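Local coordinates for protein IWS1 (Encephalitozoon cuniculi, PDB 2XPP) that probably acts as a transcription factor in the regulation of RNA polymerase II transcription, at residues A[4-7]-A[8-12]; A[109-112]-A[113-116]; A[129-132]-A[133-137]. All coordinates share one frame; numbering follows the deposited sequence.

Contact 1 (A[4-7]-A[8-12])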
loop_
_atom_site.group_PDB
_atom_site.type_symbol
_atom_site.label_atom_id
_atom_site.label_comp_id
_atom_site.label_asym_id
_atom_site.label_seq_id
_atom_site.Cartn_x
_atom_site.Cartn_y
_atom_site.Cartn_z
ATOM N N GLY A 4 0.077 18.833 17.545
ATOM C CA GLY A 4 -1.344 19.284 17.762
ATOM C C GLY A 4 -2.326 18.229 17.237
ATOM O O GLY A 4 -1.988 17.039 17.088
ATOM N N THR A 5 -3.551 18.669 16.949
ATOM C CA THR A 5 -4.647 17.717 16.763
ATOM C C THR A 5 -4.486 16.930 15.475
ATOM O O THR A 5 -4.691 15.726 15.485
ATOM C CB THR A 5 -6.094 18.383 16.877
ATOM O OG1 THR A 5 -6.128 19.344 17.944
ATOM C CG2 THR A 5 -7.180 17.312 17.110
ATOM N N VAL A 6 -4.074 17.559 14.371
ATOM C CA VAL A 6 -4.025 16.779 13.130
ATOM C C VAL A 6 -2.953 15.667 13.204
ATOM O O VAL A 6 -3.176 14.549 12.748
ATOM C CB VAL A 6 -3.936 17.634 11.853
ATOM C CG1 VAL A 6 -2.619 18.388 11.762
ATOM C CG2 VAL A 6 -4.162 16.793 10.658
ATOM N N LEU A 7 -1.824 15.950 13.856
ATOM C CA LEU A 7 -0.846 14.871 14.086
ATOM C C LEU A 7 -1.346 13.773 15.041
ATOM O O LEU A 7 -1.105 12.578 14.780
ATOM C CB LEU A 7 0.538 15.433 14.505
ATOM C CG LEU A 7 1.300 16.035 13.288
ATOM C CD1 LEU A 7 2.479 16.821 13.745
ATOM C CD2 LEU A 7 1.722 15.028 12.164
ATOM N N GLU A 8 -2.080 14.139 16.087
ATOM C CA GLU A 8 -2.608 13.159 17.027
ATOM C C GLU A 8 -3.588 12.254 16.306
ATOM O O GLU A 8 -3.600 11.028 16.505
ATOM C CB GLU A 8 -3.273 13.847 18.206
ATOM C CG GLU A 8 -2.277 14.498 19.150
ATOM C CD GLU A 8 -2.885 15.551 20.103
ATOM O OE1 GLU A 8 -4.135 15.668 20.217
ATOM O OE2 GLU A 8 -2.098 16.263 20.762
ATOM N N ILE A 9 -4.429 12.859 15.467
ATOM C CA ILE A 9 -5.388 12.052 14.696
ATOM C C ILE A 9 -4.667 11.078 13.766
ATOM O O ILE A 9 -4.998 9.905 13.696
ATOM C CB ILE A 9 -6.439 12.933 13.938
ATOM C CG1 ILE A 9 -7.367 13.594 14.944
ATOM C CG2 ILE A 9 -7.259 12.022 12.972
ATOM C CD1 ILE A 9 -8.020 14.861 14.480
ATOM N N SER A 10 -3.648 11.564 13.070
ATOM C CA SER A 10 -2.970 10.734 12.095
ATOM C C SER A 10 -2.210 9.621 12.801
ATOM O O SER A 10 -2.245 8.463 12.352
ATOM C CB SER A 10 -2.033 11.578 11.231
ATOM O OG SER A 10 -2.767 12.546 10.495
ATOM N N ARG A 11 -1.549 9.942 13.913
ATOM C CA ARG A 11 -0.821 8.916 14.683
ATOM C C ARG A 11 -1.762 7.848 15.243
ATOM O O ARG A 11 -1.428 6.664 15.218
ATOM C CB ARG A 11 0.009 9.556 15.791
ATOM C CG ARG A 11 1.198 10.308 15.210
ATOM C CD ARG A 11 2.029 11.131 16.209
ATOM N NE ARG A 11 3.056 11.860 15.440
ATOM C CZ ARG A 11 3.667 12.983 15.802
ATOM N NH1 ARG A 11 3.354 13.588 16.949
ATOM N NH2 ARG A 11 4.580 13.541 14.990
ATOM N N SER A 12 -2.934 8.261 15.724
ATOM C CA SER A 12 -3.987 7.309 16.165
ATOM C C SER A 12 -4.466 6.335 15.055
ATOM O O SER A 12 -4.561 5.117 15.280
ATOM C CB SER A 12 -5.164 8.080 16.789
ATOM O OG SER A 12 -6.287 7.226 16.994
#

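Contact 2 (A[109-112]-A[113-116])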
loop_
_atom_site.group_PDB
_atom_site.type_symbol
_atom_site.label_atom_id
_atom_site.label_comp_id
_atom_site.label_asym_id
_atom_site.label_seq_id
_atom_site.Cartn_x
_atom_site.Cartn_y
_atom_site.Cartn_z
ATOM N N ILE A 109 4.786 -3.297 -3.566
ATOM C CA ILE A 109 3.569 -4.157 -3.502
ATOM C C ILE A 109 2.581 -3.795 -4.609
ATOM O O ILE A 109 1.989 -4.684 -5.219
ATOM C CB ILE A 109 2.897 -4.199 -2.095
ATOM C CG1 ILE A 109 1.809 -5.315 -2.033
ATOM C CG2 ILE A 109 2.251 -2.832 -1.698
ATOM C CD1 ILE A 109 2.296 -6.766 -2.300
ATOM N N VAL A 110 2.461 -2.502 -4.921
ATOM C CA VAL A 110 1.575 -2.122 -6.030
ATOM C C VAL A 110 2.107 -2.675 -7.355
ATOM O O VAL A 110 1.313 -3.149 -8.182
ATOM C CB VAL A 110 1.361 -0.598 -6.081
ATOM C CG1 VAL A 110 0.541 -0.203 -7.358
ATOM C CG2 VAL A 110 0.658 -0.124 -4.749
ATOM N N TYR A 111 3.444 -2.637 -7.527
ATOM C CA TYR A 111 4.057 -3.211 -8.697
ATOM C C TYR A 111 3.692 -4.703 -8.787
ATOM O O TYR A 111 3.322 -5.205 -9.873
ATOM C CB TYR A 111 5.571 -2.954 -8.754
ATOM C CG TYR A 111 6.121 -3.492 -10.053
ATOM C CD1 TYR A 111 5.977 -2.768 -11.246
ATOM C CD2 TYR A 111 6.668 -4.780 -10.107
ATOM C CE1 TYR A 111 6.429 -3.282 -12.453
ATOM C CE2 TYR A 111 7.117 -5.312 -11.313
ATOM C CZ TYR A 111 7.007 -4.548 -12.474
ATOM O OH TYR A 111 7.475 -5.068 -13.668
ATOM N N PHE A 112 3.765 -5.409 -7.642
ATOM C CA PHE A 112 3.415 -6.811 -7.672
ATOM C C PHE A 112 1.951 -7.027 -8.108
ATOM O O PHE A 112 1.653 -7.929 -8.905
ATOM C CB PHE A 112 3.686 -7.482 -6.318
ATOM C CG PHE A 112 3.232 -8.920 -6.297
ATOM C CD1 PHE A 112 3.864 -9.887 -7.106
ATOM C CD2 PHE A 112 2.153 -9.269 -5.532
ATOM C CE1 PHE A 112 3.403 -11.239 -7.106
ATOM C CE2 PHE A 112 1.680 -10.591 -5.529
ATOM C CZ PHE A 112 2.291 -11.555 -6.314
ATOM N N TYR A 113 1.048 -6.178 -7.626
ATOM C CA TYR A 113 -0.348 -6.308 -7.995
ATOM C C TYR A 113 -0.487 -6.178 -9.502
ATOM O O TYR A 113 -1.327 -6.876 -10.091
ATOM C CB TYR A 113 -1.199 -5.252 -7.315
ATOM C CG TYR A 113 -1.630 -5.600 -5.892
ATOM C CD1 TYR A 113 -2.920 -5.258 -5.455
ATOM C CD2 TYR A 113 -0.765 -6.243 -4.979
ATOM C CE1 TYR A 113 -3.352 -5.551 -4.132
ATOM C CE2 TYR A 113 -1.208 -6.555 -3.653
ATOM C CZ TYR A 113 -2.498 -6.209 -3.266
ATOM O OH TYR A 113 -2.972 -6.473 -1.999
ATOM N N SER A 114 0.311 -5.296 -10.107
ATOM C CA SER A 114 0.209 -5.020 -11.549
ATOM C C SER A 114 0.672 -6.201 -12.404
ATOM O O SER A 114 0.346 -6.262 -13.599
ATOM C CB SER A 114 0.959 -3.734 -11.940
ATOM O OG SER A 114 2.397 -3.867 -11.980
ATOM N N ILE A 115 1.416 -7.134 -11.805
ATOM C CA ILE A 115 1.986 -8.256 -12.582
ATOM C C ILE A 115 1.535 -9.633 -12.106
ATOM O O ILE A 115 1.851 -10.660 -12.741
ATOM C CB ILE A 115 3.526 -8.178 -12.658
ATOM C CG1 ILE A 115 4.157 -8.317 -11.263
ATOM C CG2 ILE A 115 3.977 -6.873 -13.337
ATOM C CD1 ILE A 115 5.616 -8.738 -11.296
ATOM N N ASN A 116 0.781 -9.669 -11.015
ATOM C CA ASN A 116 0.380 -10.935 -10.386
ATOM C C ASN A 116 -0.618 -11.693 -11.269
ATOM O O ASN A 116 -1.722 -11.210 -11.475
ATOM C CB ASN A 116 -0.216 -10.640 -9.003
ATOM C CG ASN A 116 -0.737 -11.878 -8.299
ATOM O OD1 ASN A 116 -0.629 -13.008 -8.818
ATOM N ND2 ASN A 116 -1.304 -11.680 -7.125
#

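Contact 3 (A[129-132]-A[133-137])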
loop_
_atom_site.group_PDB
_atom_site.type_symbol
_atom_site.label_atom_id
_atom_site.label_comp_id
_atom_site.label_asym_id
_atom_site.label_seq_id
_atom_site.Cartn_x
_atom_site.Cartn_y
_atom_site.Cartn_z
ATOM N N ALA A 129 -2.214 1.363 -13.537
ATOM C CA ALA A 129 -2.410 2.797 -13.692
ATOM C C ALA A 129 -1.710 3.595 -12.562
ATOM O O ALA A 129 -1.129 4.692 -12.781
ATOM C CB ALA A 129 -3.921 3.086 -13.722
ATOM N N LEU A 130 -1.743 3.043 -11.356
ATOM C CA LEU A 130 -1.104 3.669 -10.230
ATOM C C LEU A 130 0.437 3.645 -10.426
ATOM O O LEU A 130 1.127 4.650 -10.163
ATOM C CB LEU A 130 -1.517 2.912 -8.968
ATOM C CG LEU A 130 -1.312 3.563 -7.640
ATOM C CD1 LEU A 130 -1.926 4.992 -7.593
ATOM C CD2 LEU A 130 -2.000 2.663 -6.567
ATOM N N VAL A 131 0.978 2.519 -10.912
ATOM C CA VAL A 131 2.425 2.453 -11.223
ATOM C C VAL A 131 2.743 3.501 -12.275
ATOM O O VAL A 131 3.745 4.220 -12.189
ATOM C CB VAL A 131 2.878 1.038 -11.725
ATOM C CG1 VAL A 131 4.333 1.020 -12.275
ATOM C CG2 VAL A 131 2.752 0.017 -10.638
ATOM N N GLN A 132 1.914 3.611 -13.317
ATOM C CA GLN A 132 2.222 4.588 -14.353
ATOM C C GLN A 132 2.160 6.020 -13.823
ATOM O O GLN A 132 2.924 6.845 -14.280
ATOM C CB GLN A 132 1.302 4.413 -15.579
ATOM C CG GLN A 132 1.661 3.083 -16.295
ATOM C CD GLN A 132 3.205 2.846 -16.421
ATOM O OE1 GLN A 132 3.762 1.980 -15.727
ATOM N NE2 GLN A 132 3.868 3.620 -17.288
ATOM N N LYS A 133 1.239 6.298 -12.901
ATOM C CA LYS A 133 1.140 7.632 -12.287
ATOM C C LYS A 133 2.400 7.951 -11.486
ATOM O O LYS A 133 3.019 9.032 -11.654
ATOM C CB LYS A 133 -0.045 7.680 -11.321
ATOM C CG LYS A 133 -0.229 9.075 -10.642
ATOM C CD LYS A 133 -1.480 9.047 -9.733
ATOM C CE LYS A 133 -1.647 10.365 -9.001
ATOM N NZ LYS A 133 -2.868 10.227 -8.147
ATOM N N TRP A 134 2.764 7.029 -10.619
ATOM C CA TRP A 134 3.962 7.213 -9.762
ATOM C C TRP A 134 5.261 7.220 -10.551
ATOM O O TRP A 134 6.259 7.831 -10.107
ATOM C CB TRP A 134 4.017 6.141 -8.705
ATOM C CG TRP A 134 2.887 6.255 -7.718
ATOM C CD1 TRP A 134 2.035 7.317 -7.558
ATOM C CD2 TRP A 134 2.487 5.264 -6.787
ATOM N NE1 TRP A 134 1.106 7.024 -6.559
ATOM C CE2 TRP A 134 1.365 5.766 -6.083
ATOM C CE3 TRP A 134 2.948 3.977 -6.491
ATOM C CZ2 TRP A 134 0.718 5.030 -5.059
ATOM C CZ3 TRP A 134 2.297 3.251 -5.468
ATOM C CH2 TRP A 134 1.200 3.792 -4.776
ATOM N N THR A 135 5.286 6.545 -11.714
ATOM C CA THR A 135 6.500 6.632 -12.589
ATOM C C THR A 135 6.835 8.059 -12.985
ATOM O O THR A 135 8.014 8.383 -13.169
ATOM C CB THR A 135 6.420 5.689 -13.822
ATOM O OG1 THR A 135 6.240 4.352 -13.339
ATOM C CG2 THR A 135 7.686 5.800 -14.712
ATOM N N ASN A 136 5.822 8.916 -13.106
ATOM C CA ASN A 136 6.066 10.326 -13.332
ATOM C C ASN A 136 6.977 10.956 -12.297
ATOM O O ASN A 136 7.689 11.896 -12.651
ATOM C CB ASN A 136 4.778 11.137 -13.424
ATOM C CG ASN A 136 4.027 10.879 -14.693
ATOM O OD1 ASN A 136 4.552 11.053 -15.766
ATOM N ND2 ASN A 136 2.786 10.450 -14.566
ATOM N N GLU A 137 6.931 10.481 -11.048
ATOM C CA GLU A 137 7.793 11.016 -9.967
ATOM C C GLU A 137 9.251 10.719 -10.233
ATOM O O GLU A 137 10.159 11.431 -9.747
ATOM C CB GLU A 137 7.364 10.495 -8.595
ATOM C CG GLU A 137 5.898 10.768 -8.274
ATOM C CD GLU A 137 5.529 12.259 -8.255
ATOM O OE1 GLU A 137 6.284 13.056 -7.669
ATOM O OE2 GLU A 137 4.469 12.626 -8.829
HETATM O O HOH W 1 6.377 2.137 -15.127
#

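Contact 1 (A[4-7]-A[8-12])
Regular alpha-helical i-to-i+4 backbone bonds join G4–L7 to E8–S12: E8 N reaches G4 O at 3.1 Å in the carbonyl plane, while I9 N binds T5 O and R11 N closes on L7 O at 2.8 Å, both nearly straight. The remaining link of the series is double. S10 gives V6 O both its amide N and its hydroxyl OG, each at 3.0 Å from that oxygen, and the two donors arrive from opposite faces of the carbonyl plane. With OG beside its own backbone N (chi1 -62°), the S10 hydroxyl folds back on the helix and is satisfied by this bond at a buried position.

The segments form the opening turns of helix 5-30, the longest of an all-helical chain, and lie at its surface. One flank is covered: S10 rests on S56 and L57 of helix 54-59, V6 on S56 and L53, and I9 on L53.

Among the side chains, L7 and R11 meet across one turn. R11 sets CG beside its backbone N (chi1 -71°), so the extended chain starts out over the preceding turn, with CG 3.3 Å from L7 O. The guanidinium then lies flat above L7, whose CB sits 4.1 Å from the plane and over its centre. Meanwhile R11 NE forms a salt bridge with OE1 of E60, a residue that L7 also touches; ionic partner and leucine together should limit rotation of the guanidinium.

Two residues earlier in the sequence, on another side of the helix, T5 and I9 meet through their methyl ends, T5 CG2 lying 3.7 Å from I9 CD1. With CG beside its backbone N, the extended E8 chain runs back past G4, E8 CG lying 3.3 Å from G4 O, the same carbonyl oxygen that accepts the E8 amide.

Contact 2 (A[109-112]-A[113-116])
F112 and N116 meet over one turn at the C-terminal part of helix 106-115, within the TFIIS N-terminal-like helical bundle. The N116 CB lies over one face of the phenyl ring, 4.0 Å from its centroid and 20° off the normal, which qualifies as a CH-pi contact displaced toward the rim. Both residues carry CG anti to the backbone N, and this common choice carries the amide above the ring plane and out past its CE2–CZ rim, the two planes 25° apart, with N116 ND2 3.6 Å from F112 CE2.

A second pair involves the next ring back. S114 holds OG between its backbone N and carbonyl carbon (chi1 75°), turned toward the preceding turn, where OG donates to Y111 O at 2.7 Å. S114 OG also stands over one face of the Y111 ring, 3.8 Å from Y111 CD1. Across the ring from CD1, Y111 CE2 meets I115 CD1 at 3.7 Å, obliquely.

Y113 swings the other way, with CG beside its backbone N, and its ring crosses the I109 side chain, Y113 CE2 to I109 CG1 at 3.6 Å. The phenol leaves the helix altogether: OH bonds to L70 O on helix 62-70, while the ring packs against L88 of helix 81-92 and A127 of helix 121-138. I109, F112 and N116 also pack on side chains of a bound chain of another protein, so this helix faces both the core and a partner.

The backbone tightens as the helix finishes. Y113 N binds I109 O with ordinary alpha spacing, but I115 N takes F112 O at 3.0 Å, a three-residue step whose donor stands above the carbonyl plane. N116 OD1 then accepts K118 N, an Asx turn.

Contact 3 (A[129-132]-A[133-137])
K133 N on A129 O and W134 N on L130 O, both at 2.9 Å, and T135 N on V131 O at 2.8 Å carry the alpha-helical pattern as far as T135, after which N136 N and E137 N take three-residue steps to K133 O and W134 O.

The bulkiest side-chain meeting is L130 with W134. The leucine puts its branch point over the indole's six-membered ring: CG is 3.8 Å from that ring's centroid and 18° off its normal, a CH-pi contact offset toward the rim. Its two methyls spread from there: L130 CD1 lies out past the CE2–CZ2 edge of W134, 3.7 Å from each of those atoms, and CD2 is nearer CH2. Setting CG beside its own backbone N (chi1 -66°), W134 lays the indole back along the helix, so that L130 O also faces the ring.

This buried side of helix 121-138 belongs to the helical bundle of the TFIIS N-terminal family, where L130 and W134 pack against V110 of helix 106-115 and L91 of helix 81-92. V131, W134 and T135 each pack on an aromatic side chain of a bound chain of another protein.

T135 adds a second bond to V131 O. Its OG1 donates at 2.8 Å from 41° above the carbonyl plane, while its own amide N approaches much nearer that plane, and one oxygen is thereby gripped twice. Q132 runs side by side with T135; a bend at chi2 brings its amide round, and a water joins the two by donating to Q132 OE1 at 2.7 Å and to T135 OG1 at 2.8 Å.

In the fold
The three contacts follow one another along the chain without nesting or crossing, and each stays within a single helix, so none closes a long loop. Contact 1 opens helix 5-30 at the surface, with its centre about 31 Å from that of contact 2, on the opposite side of the chain's centre, and about 29 Å from that of contact 3. Contacts 2 and 3 lie on consecutive helices, 106-115 and 121-138, and touch. V110 makes most of this junction: its CG2 packs on W134 CZ3 at 3.8 Å, and its CG1 on L130 and V131. Both reach helix 81-92 through L88 and L91, and both contribute to the surface met by another protein.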